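PDB 3LPZ: uncharacterized protein from Chaetomium thermophilum, which probably works in the Get pathway as a Get4 alpha-solenoid scaffold that binds Get5 and other partners during tail-anchored protein targeting. Local coordinates for residues G98-C103 against K115-E120; D261-L266 against M291-Q296. All blocks are in the same frame, centred on the assembly; numbering follows the deposited sequence. Where two conformers were deposited one is given.

Interaction 1. Residues G98-C103 against K115-E120; sequences GKLLGC and KRFVKE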
ATOM      1  N   GLY A  98       2.436  18.373   4.296  1.00 16.60           N
ATOM      2  CA  GLY A  98       2.849  19.095   3.090  1.00 16.41           C
ATOM      3  C   GLY A  98       4.366  19.297   3.007  1.00 17.00           C
ATOM      4  O   GLY A  98       4.972  19.189   1.932  1.00 17.31           O
ATOM      5  N   LYS A  99       4.991  19.600   4.138  1.00 16.56           N
ATOM      6  CA  LYS A  99       6.458  19.756   4.155  1.00 17.51           C
ATOM      7  C   LYS A  99       7.151  18.439   3.821  1.00 17.02           C
ATOM      8  O   LYS A  99       8.163  18.426   3.107  1.00 17.42           O
ATOM      9  CB  LYS A  99       6.932  20.290   5.506  1.00 16.99           C
ATOM     10  CG  LYS A  99       6.555  21.738   5.727  1.00 19.61           C
ATOM     11  CD  LYS A  99       7.053  22.255   7.086  1.00 23.10           C
ATOM     12  CE  LYS A  99       6.527  23.679   7.393  1.00 23.31           C
ATOM     13  NZ  LYS A  99       5.065  23.700   7.697  1.00 25.57           N
ATOM     14  N   LEU A 100       6.632  17.334   4.358  1.00 16.79           N
ATOM     15  CA  LEU A 100       7.254  16.014   4.121  1.00 16.63           C
ATOM     16  C   LEU A 100       7.090  15.592   2.653  1.00 17.05           C
ATOM     17  O   LEU A 100       8.045  15.065   2.050  1.00 16.81           O
ATOM     18  CB  LEU A 100       6.721  14.950   5.094  1.00 15.87           C
ATOM     19  CG  LEU A 100       7.100  15.225   6.567  1.00 17.16           C
ATOM     20  CD1 LEU A 100       6.370  14.257   7.507  1.00 20.92           C
ATOM     21  CD2 LEU A 100       8.618  15.088   6.800  1.00 17.68           C
ATOM     22  N   LEU A 101       5.914  15.856   2.077  1.00 16.30           N
ATOM     23  CA  LEU A 101       5.690  15.571   0.639  1.00 17.94           C
ATOM     24  C   LEU A 101       6.551  16.456  -0.246  1.00 18.37           C
ATOM     25  O   LEU A 101       7.021  16.016  -1.293  1.00 19.09           O
ATOM     26  CB  LEU A 101       4.192  15.721   0.250  1.00 17.92           C
ATOM     27  CG  LEU A 101       3.267  14.693   0.900  1.00 17.95           C
ATOM     28  CD1 LEU A 101       1.830  15.095   0.646  1.00 20.17           C
ATOM     29  CD2 LEU A 101       3.537  13.260   0.345  1.00 20.36           C
ATOM     30  N   GLY A 102       6.771  17.701   0.174  1.00 18.84           N
ATOM     31  CA  GLY A 102       7.659  18.589  -0.570  1.00 19.58           C
ATOM     32  C   GLY A 102       9.079  18.013  -0.628  1.00 20.01           C
ATOM     33  O   GLY A 102       9.750  18.101  -1.682  1.00 21.81           O
ATOM     34  N   CYS A 103       9.559  17.451   0.479  1.00 19.43           N
ATOM     35  CA  CYS A 103      10.887  16.787   0.476  1.00 19.34           C
ATOM     36  C   CYS A 103      10.883  15.511  -0.375  1.00 18.84           C
ATOM     37  O   CYS A 103      11.774  15.303  -1.230  1.00 17.84           O
ATOM     38  CB  CYS A 103      11.352  16.450   1.902  1.00 19.73           C
ATOM     39  SG  CYS A 103      11.667  17.908   2.944  1.00 22.44           S
ATOM     40  N   LYS A 115      14.934   5.855   1.065  1.00 24.40           N
ATOM     41  CA  LYS A 115      14.397   4.663   1.744  1.00 25.91           C
ATOM     42  C   LYS A 115      14.239   4.900   3.250  1.00 24.89           C
ATOM     43  O   LYS A 115      13.199   4.582   3.832  1.00 25.45           O
ATOM     44  CB  LYS A 115      15.324   3.446   1.551  1.00 26.73           C
ATOM     45  CG  LYS A 115      15.528   2.986   0.109  1.00 31.94           C
ATOM     46  CD  LYS A 115      16.563   1.835   0.048  1.00 37.48           C
ATOM     47  CE  LYS A 115      16.513   1.070  -1.283  1.00 40.96           C
ATOM     48  NZ  LYS A 115      16.516   1.989  -2.462  1.00 44.08           N
ATOM     49  N   ARG A 116      15.288   5.424   3.865  1.00 24.30           N
ATOM     50  CA  ARG A 116      15.256   5.795   5.287  0.50 24.26           C
ATOM     51  C   ARG A 116      14.214   6.893   5.526  1.00 22.82           C
ATOM     52  O   ARG A 116      13.438   6.810   6.468  1.00 22.16           O
ATOM     53  CB  ARG A 116      16.638   6.264   5.764  0.50 25.15           C
ATOM     54  CG  ARG A 116      16.773   6.502   7.291  0.50 28.63           C
ATOM     55  CD  ARG A 116      18.161   7.072   7.609  0.50 34.01           C
ATOM     56  NE  ARG A 116      18.359   7.433   9.017  0.50 37.69           N
ATOM     57  CZ  ARG A 116      17.560   7.058  10.010  0.50 38.02           C
ATOM     58  NH1 ARG A 116      16.508   6.299   9.752  0.50 38.22           N
ATOM     59  NH2 ARG A 116      17.815   7.443  11.255  0.50 36.01           N
ATOM     60  N   PHE A 117      14.192   7.915   4.673  1.00 21.08           N
ATOM     61  CA  PHE A 117      13.229   9.009   4.837  1.00 19.33           C
ATOM     62  C   PHE A 117      11.794   8.459   4.821  1.00 19.22           C
ATOM     63  O   PHE A 117      10.982   8.814   5.687  1.00 19.19           O
ATOM     64  CB  PHE A 117      13.403  10.082   3.765  1.00 18.92           C
ATOM     65  CG  PHE A 117      12.381  11.169   3.839  1.00 18.69           C
ATOM     66  CD1 PHE A 117      12.386  12.090   4.898  1.00 17.62           C
ATOM     67  CD2 PHE A 117      11.367  11.256   2.873  1.00 18.52           C
ATOM     68  CE1 PHE A 117      11.412  13.120   4.978  1.00 17.15           C
ATOM     69  CE2 PHE A 117      10.391  12.278   2.957  1.00 19.82           C
ATOM     70  CZ  PHE A 117      10.427  13.213   4.015  1.00 18.06           C
ATOM     71  N   VAL A 118      11.491   7.584   3.857  1.00 18.27           N
ATOM     72  CA  VAL A 118      10.133   7.051   3.716  1.00 18.41           C
ATOM     73  C   VAL A 118       9.760   6.244   4.947  1.00 18.98           C
ATOM     74  O   VAL A 118       8.663   6.408   5.496  1.00 18.46           O
ATOM     75  CB  VAL A 118       9.931   6.225   2.398  1.00 18.33           C
ATOM     76  CG1 VAL A 118       8.660   5.318   2.473  1.00 17.36           C
ATOM     77  CG2 VAL A 118       9.857   7.198   1.173  1.00 18.32           C
ATOM     78  N   LYS A 119      10.673   5.379   5.385  1.00 19.90           N
ATOM     79  CA  LYS A 119      10.469   4.619   6.603  1.00 21.85           C
ATOM     80  C   LYS A 119      10.197   5.516   7.823  1.00 20.76           C
ATOM     81  O   LYS A 119       9.241   5.269   8.574  1.00 20.56           O
ATOM     82  CB  LYS A 119      11.685   3.731   6.861  1.00 23.24           C
ATOM     83  CG  LYS A 119      11.453   2.590   7.806  1.00 30.38           C
ATOM     84  CD  LYS A 119      11.792   2.938   9.256  1.00 38.52           C
ATOM     85  CE  LYS A 119      11.784   1.667  10.126  1.00 43.02           C
ATOM     86  NZ  LYS A 119      11.098   1.910  11.442  1.00 47.24           N
ATOM     87  N   GLU A 120      11.024   6.545   8.014  1.00 19.42           N
ATOM     88  CA  GLU A 120      10.876   7.418   9.182  1.00 19.28           C
ATOM     89  C   GLU A 120       9.560   8.185   9.152  1.00 18.73           C
ATOM     90  O   GLU A 120       8.863   8.261  10.173  1.00 18.36           O
ATOM     91  CB  GLU A 120      12.063   8.387   9.326  1.00 20.60           C
ATOM     92  CG  GLU A 120      13.419   7.667   9.596  1.00 22.72           C
ATOM     93  CD  GLU A 120      13.479   6.925  10.946  1.00 28.42           C
ATOM     94  OE1 GLU A 120      12.721   7.241  11.892  1.00 30.38           O
ATOM     95  OE2 GLU A 120      14.300   6.008  11.059  1.00 31.27           O
TER
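Phe117 reaches across from helix 112-128 and sets the far end of its ring against Leu100 and Cys103 of helix 94-104; one aromatic side chain bridges two backbones whose nearest CA atoms, those of Cys103 and Phe117, are still 9.2 Å apart. The apolar touches gather at the outer atoms of that ring. Leu100 CD2 lies 3.8 Å from Phe117 CZ and sits almost as near to CE1, while Cys103 CB comes in obliquely, 4.0 Å from Phe117 CZ. The phenyl gets this far because its CG is anti to the backbone N (chi1 176°), and Leu100 presents a single methyl branch, crossing the ring's direction at a slant.

A polar atom joins in at the ring edge: Leu100 O lies near the ring plane, 3.6 Å from Phe117 CZ, so the rim of the phenyl faces a carbonyl oxygen, an arrangement that is probably weakly favourable.

The charged pair belongs to helix 112-128 alone. In one of its two conformers Arg116 NH1 donates to Glu120 OE2 (2.6 Å), one turn along, in a salt bridge on the anti side of the oxygen but tilted out of the carboxylate plane; the other carboxylate oxygen is paired with Arg86, tying this helix to helix 71-88.

The three touching residues are buried, within the stacked helices of the alpha-solenoid. Leu100 also packs on Leu81, Val82 and Phe85 of helix 71-88, where Ala78 meets Phe117, and the Phe117 ring meets that of Phe107 in the connection between the two helices. Cys103 leans on Ser62 and Gln63 of helix 51-67, while helix 136-148 receives Leu101 and Val118.

Interaction 2. Residues D261-L266 against M291-Q296; sequences DLFRQL and MYFGIQ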
ATOM      1  N   ASP A 261     -23.395 -20.001   3.068  1.00 57.08           N
ATOM      2  CA  ASP A 261     -23.894 -20.831   1.961  1.00 55.87           C
ATOM      3  C   ASP A 261     -23.377 -20.356   0.606  1.00 54.30           C
ATOM      4  O   ASP A 261     -23.007 -21.163  -0.246  1.00 53.99           O
ATOM      5  CB  ASP A 261     -25.428 -20.801   1.921  1.00 56.53           C
ATOM      6  CG  ASP A 261     -26.071 -21.422   3.146  1.00 57.97           C
ATOM      7  OD1 ASP A 261     -25.438 -22.285   3.808  1.00 59.16           O
ATOM      8  OD2 ASP A 261     -27.236 -21.046   3.430  1.00 59.50           O
ATOM      9  N   LEU A 262     -23.397 -19.039   0.416  1.00 52.44           N
ATOM     10  CA  LEU A 262     -22.910 -18.384  -0.792  1.00 50.57           C
ATOM     11  C   LEU A 262     -21.433 -18.679  -1.029  1.00 48.50           C
ATOM     12  O   LEU A 262     -21.041 -19.071  -2.131  1.00 47.83           O
ATOM     13  CB  LEU A 262     -23.072 -16.873  -0.657  1.00 51.05           C
ATOM     14  CG  LEU A 262     -24.359 -16.189  -1.088  1.00 52.22           C
ATOM     15  CD1 LEU A 262     -24.508 -14.832  -0.349  1.00 52.66           C
ATOM     16  CD2 LEU A 262     -24.357 -16.017  -2.599  1.00 52.62           C
ATOM     17  N   PHE A 263     -20.628 -18.476   0.020  1.00 46.20           N
ATOM     18  CA  PHE A 263     -19.181 -18.651  -0.054  1.00 43.88           C
ATOM     19  C   PHE A 263     -18.837 -20.099  -0.348  1.00 43.03           C
ATOM     20  O   PHE A 263     -17.958 -20.384  -1.166  1.00 42.32           O
ATOM     21  CB  PHE A 263     -18.483 -18.201   1.238  1.00 43.27           C
ATOM     22  CG  PHE A 263     -16.983 -18.259   1.158  1.00 41.18           C
ATOM     23  CD1 PHE A 263     -16.265 -17.236   0.543  1.00 39.42           C
ATOM     24  CD2 PHE A 263     -16.288 -19.364   1.645  1.00 39.82           C
ATOM     25  CE1 PHE A 263     -14.869 -17.306   0.446  1.00 40.14           C
ATOM     26  CE2 PHE A 263     -14.907 -19.451   1.539  1.00 39.08           C
ATOM     27  CZ  PHE A 263     -14.191 -18.411   0.946  1.00 39.10           C
ATOM     28  N   ARG A 264     -19.539 -21.008   0.328  1.00 42.08           N
ATOM     29  CA  ARG A 264     -19.286 -22.432   0.167  1.00 41.36           C
ATOM     30  C   ARG A 264     -19.652 -22.852  -1.256  1.00 39.65           C
ATOM     31  O   ARG A 264     -18.888 -23.545  -1.906  1.00 39.53           O
ATOM     32  CB  ARG A 264     -20.044 -23.257   1.221  1.00 42.06           C
ATOM     33  CG  ARG A 264     -19.426 -23.174   2.606  1.00 45.14           C
ATOM     34  CD  ARG A 264     -20.018 -24.216   3.576  1.00 49.57           C
ATOM     35  NE  ARG A 264     -19.683 -23.868   4.953  1.00 52.29           N
ATOM     36  CZ  ARG A 264     -20.486 -23.186   5.771  1.00 54.35           C
ATOM     37  NH1 ARG A 264     -21.697 -22.807   5.364  1.00 55.64           N
ATOM     38  NH2 ARG A 264     -20.083 -22.898   7.004  1.00 54.57           N
ATOM     39  N   GLN A 265     -20.794 -22.387  -1.753  1.00 38.32           N
ATOM     40  CA  GLN A 265     -21.197 -22.734  -3.127  1.00 37.46           C
ATOM     41  C   GLN A 265     -20.230 -22.218  -4.193  1.00 35.76           C
ATOM     42  O   GLN A 265     -19.987 -22.906  -5.173  1.00 34.78           O
ATOM     43  CB  GLN A 265     -22.618 -22.280  -3.433  1.00 38.02           C
ATOM     44  CG  GLN A 265     -23.138 -22.783  -4.765  1.00 39.36           C
ATOM     45  CD  GLN A 265     -24.468 -22.170  -5.125  1.00 42.21           C
ATOM     46  OE1 GLN A 265     -25.015 -21.361  -4.379  1.00 43.87           O
ATOM     47  NE2 GLN A 265     -24.996 -22.548  -6.276  1.00 43.83           N
ATOM     48  N   LEU A 266     -19.685 -21.017  -3.991  1.00 34.81           N
ATOM     49  CA  LEU A 266     -18.697 -20.435  -4.906  1.00 34.67           C
ATOM     50  C   LEU A 266     -17.413 -21.259  -4.956  1.00 34.36           C
ATOM     51  O   LEU A 266     -16.893 -21.566  -6.029  1.00 34.09           O
ATOM     52  CB  LEU A 266     -18.364 -19.011  -4.450  1.00 34.07           C
ATOM     53  CG  LEU A 266     -18.439 -17.829  -5.412  1.00 34.81           C
ATOM     54  CD1 LEU A 266     -19.504 -17.950  -6.485  1.00 31.06           C
ATOM     55  CD2 LEU A 266     -18.624 -16.560  -4.583  1.00 35.15           C
ATOM     56  N   MET A 291     -13.703 -13.246   7.930  1.00 29.64           N
ATOM     57  CA  MET A 291     -14.097 -11.839   8.078  0.50 29.46           C
ATOM     58  C   MET A 291     -15.537 -11.543   7.657  1.00 29.71           C
ATOM     59  O   MET A 291     -16.250 -10.799   8.329  1.00 29.07           O
ATOM     60  CB  MET A 291     -13.158 -10.935   7.286  0.50 29.27           C
ATOM     61  CG  MET A 291     -11.746 -10.920   7.791  0.50 28.85           C
ATOM     62  SD  MET A 291     -10.661  -9.996   6.706  0.50 27.93           S
ATOM     63  CE  MET A 291     -11.031  -8.310   7.213  0.50 28.88           C
ATOM     64  N   TYR A 292     -15.967 -12.130   6.541  1.00 29.95           N
ATOM     65  CA  TYR A 292     -17.244 -11.750   5.922  1.00 30.54           C
ATOM     66  C   TYR A 292     -18.356 -12.773   6.065  1.00 32.17           C
ATOM     67  O   TYR A 292     -19.543 -12.460   5.865  1.00 32.94           O
ATOM     68  CB  TYR A 292     -17.027 -11.414   4.430  1.00 29.48           C
ATOM     69  CG  TYR A 292     -16.101 -10.228   4.255  1.00 26.54           C
ATOM     70  CD1 TYR A 292     -16.580  -8.926   4.385  1.00 24.95           C
ATOM     71  CD2 TYR A 292     -14.727 -10.414   4.024  1.00 24.48           C
ATOM     72  CE1 TYR A 292     -15.721  -7.812   4.258  1.00 24.69           C
ATOM     73  CE2 TYR A 292     -13.852  -9.307   3.896  1.00 23.00           C
ATOM     74  CZ  TYR A 292     -14.357  -8.011   4.026  1.00 23.45           C
ATOM     75  OH  TYR A 292     -13.504  -6.922   3.900  1.00 23.95           O
ATOM     76  N   PHE A 293     -17.981 -14.004   6.368  1.00 33.49           N
ATOM     77  CA  PHE A 293     -18.950 -15.086   6.342  1.00 35.28           C
ATOM     78  C   PHE A 293     -19.006 -15.855   7.650  1.00 36.81           C
ATOM     79  O   PHE A 293     -19.794 -16.800   7.780  1.00 37.48           O
ATOM     80  CB  PHE A 293     -18.683 -16.018   5.157  1.00 35.12           C
ATOM     81  CG  PHE A 293     -18.730 -15.314   3.831  1.00 35.13           C
ATOM     82  CD1 PHE A 293     -19.951 -14.968   3.254  1.00 35.69           C
ATOM     83  CD2 PHE A 293     -17.548 -14.969   3.174  1.00 33.39           C
ATOM     84  CE1 PHE A 293     -19.990 -14.300   2.028  1.00 37.03           C
ATOM     85  CE2 PHE A 293     -17.572 -14.293   1.949  1.00 33.79           C
ATOM     86  CZ  PHE A 293     -18.780 -13.955   1.376  1.00 34.94           C
ATOM     87  N   GLY A 294     -18.186 -15.443   8.614  1.00 37.70           N
ATOM     88  CA  GLY A 294     -18.154 -16.092   9.926  1.00 39.21           C
ATOM     89  C   GLY A 294     -17.661 -17.537   9.893  1.00 40.34           C
ATOM     90  O   GLY A 294     -17.902 -18.288  10.828  1.00 40.94           O
ATOM     91  N   ILE A 295     -16.980 -17.940   8.818  1.00 41.28           N
ATOM     92  CA  ILE A 295     -16.402 -19.294   8.721  1.00 41.82           C
ATOM     93  C   ILE A 295     -15.010 -19.316   9.361  1.00 43.61           C
ATOM     94  O   ILE A 295     -14.067 -18.700   8.845  1.00 43.04           O
ATOM     95  CB  ILE A 295     -16.348 -19.783   7.263  1.00 41.01           C
ATOM     96  CG1 ILE A 295     -17.745 -19.777   6.649  1.00 39.89           C
ATOM     97  CG2 ILE A 295     -15.721 -21.168   7.168  1.00 41.06           C
ATOM     98  CD1 ILE A 295     -17.767 -19.796   5.108  1.00 35.37           C
ATOM     99  N   GLN A 296     -14.888 -20.025  10.485  1.00 45.68           N
ATOM    100  CA  GLN A 296     -13.635 -20.065  11.255  1.00 48.58           C
ATOM    101  C   GLN A 296     -12.521 -20.703  10.435  1.00 50.07           C
ATOM    102  O   GLN A 296     -12.762 -21.670   9.702  1.00 50.20           O
ATOM    103  CB  GLN A 296     -13.813 -20.825  12.585  1.00 48.90           C
ATOM    104  CG  GLN A 296     -14.992 -20.344  13.472  1.00 51.27           C
ATOM    105  CD  GLN A 296     -14.739 -19.027  14.242  1.00 53.26           C
ATOM    106  OE1 GLN A 296     -15.192 -18.875  15.383  1.00 55.31           O
ATOM    107  NE2 GLN A 296     -14.047 -18.072  13.615  1.00 53.00           N
TER
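Phe263 and Phe293 lead the close-packed part of this contact, where helix 260-269 meets the C-terminal end of helix 282-293. Phe263 CB stands over the centre of the Phe293 ring, 3.8 Å from its centroid and only 9° off the normal, a CH-pi contact. The other face of that ring has the CB of its own neighbour Tyr292 near the rim, so the phenyl is sandwiched between two methylene groups. Beyond CB the Phe263 ring continues past the edge of its partner: CD1 approaches Phe293 CE2 to 3.5 Å, with the two planes inclined at 34° and the centroids 5.1 Å apart. The two side chains run at about a right angle to each other. Phe263 has CG anti to the backbone N (chi1 -175°), which brings CD1 of its ring to Phe293 and CD2 to Ile295. Ile295 CD1 completes the tight part, touching Phe263 CD2 at 3.8 Å and coming in obliquely to the ring.

Here the chain is leaving its helix. Phe293 is the last helical residue, and Gly294, with positive phi, turns the backbone so that Ile295 comes back toward helix 260-269; a backbone hydrogen bond between Ile295 and Ala289 ties the turn to the helix it has just left. In the alpha-solenoid this joins two of the helices in the C-terminal part of the chain, and Ala289 touches both Phe263 and Ile295.

Toward solvent the fit is looser. Ile295 CD1 also lies over one face of the Arg264 guanidinium, displaced toward its rim, and Arg264 NH2 is 3.9 Å from Ile295 CG1. Arg264 reaches there with its chain extended from CG to NE, laying an exposed charged group along the flank of a partly exposed isoleucine.

How the interactions relate
Interactions 1 and 2 lie in series along one chain and on opposite sides of its centre, with their own centres 41 Å apart and their nearest atoms about 24 Å apart, so neither touches the other. Both join helices of the same elongated alpha-solenoid, and all four segments belong to the part of the chain characteristic of Get4 proteins. Interaction 1 joins consecutive helices, 94-104 and 112-128, and is made by buried residues; interaction 2 brings together segments 25 residues apart, partly through the turn that ends helix 282-293, and reaches the surface. In both, phenylalanine rings carry the contact; only interaction 2 adds a charged group, Arg264.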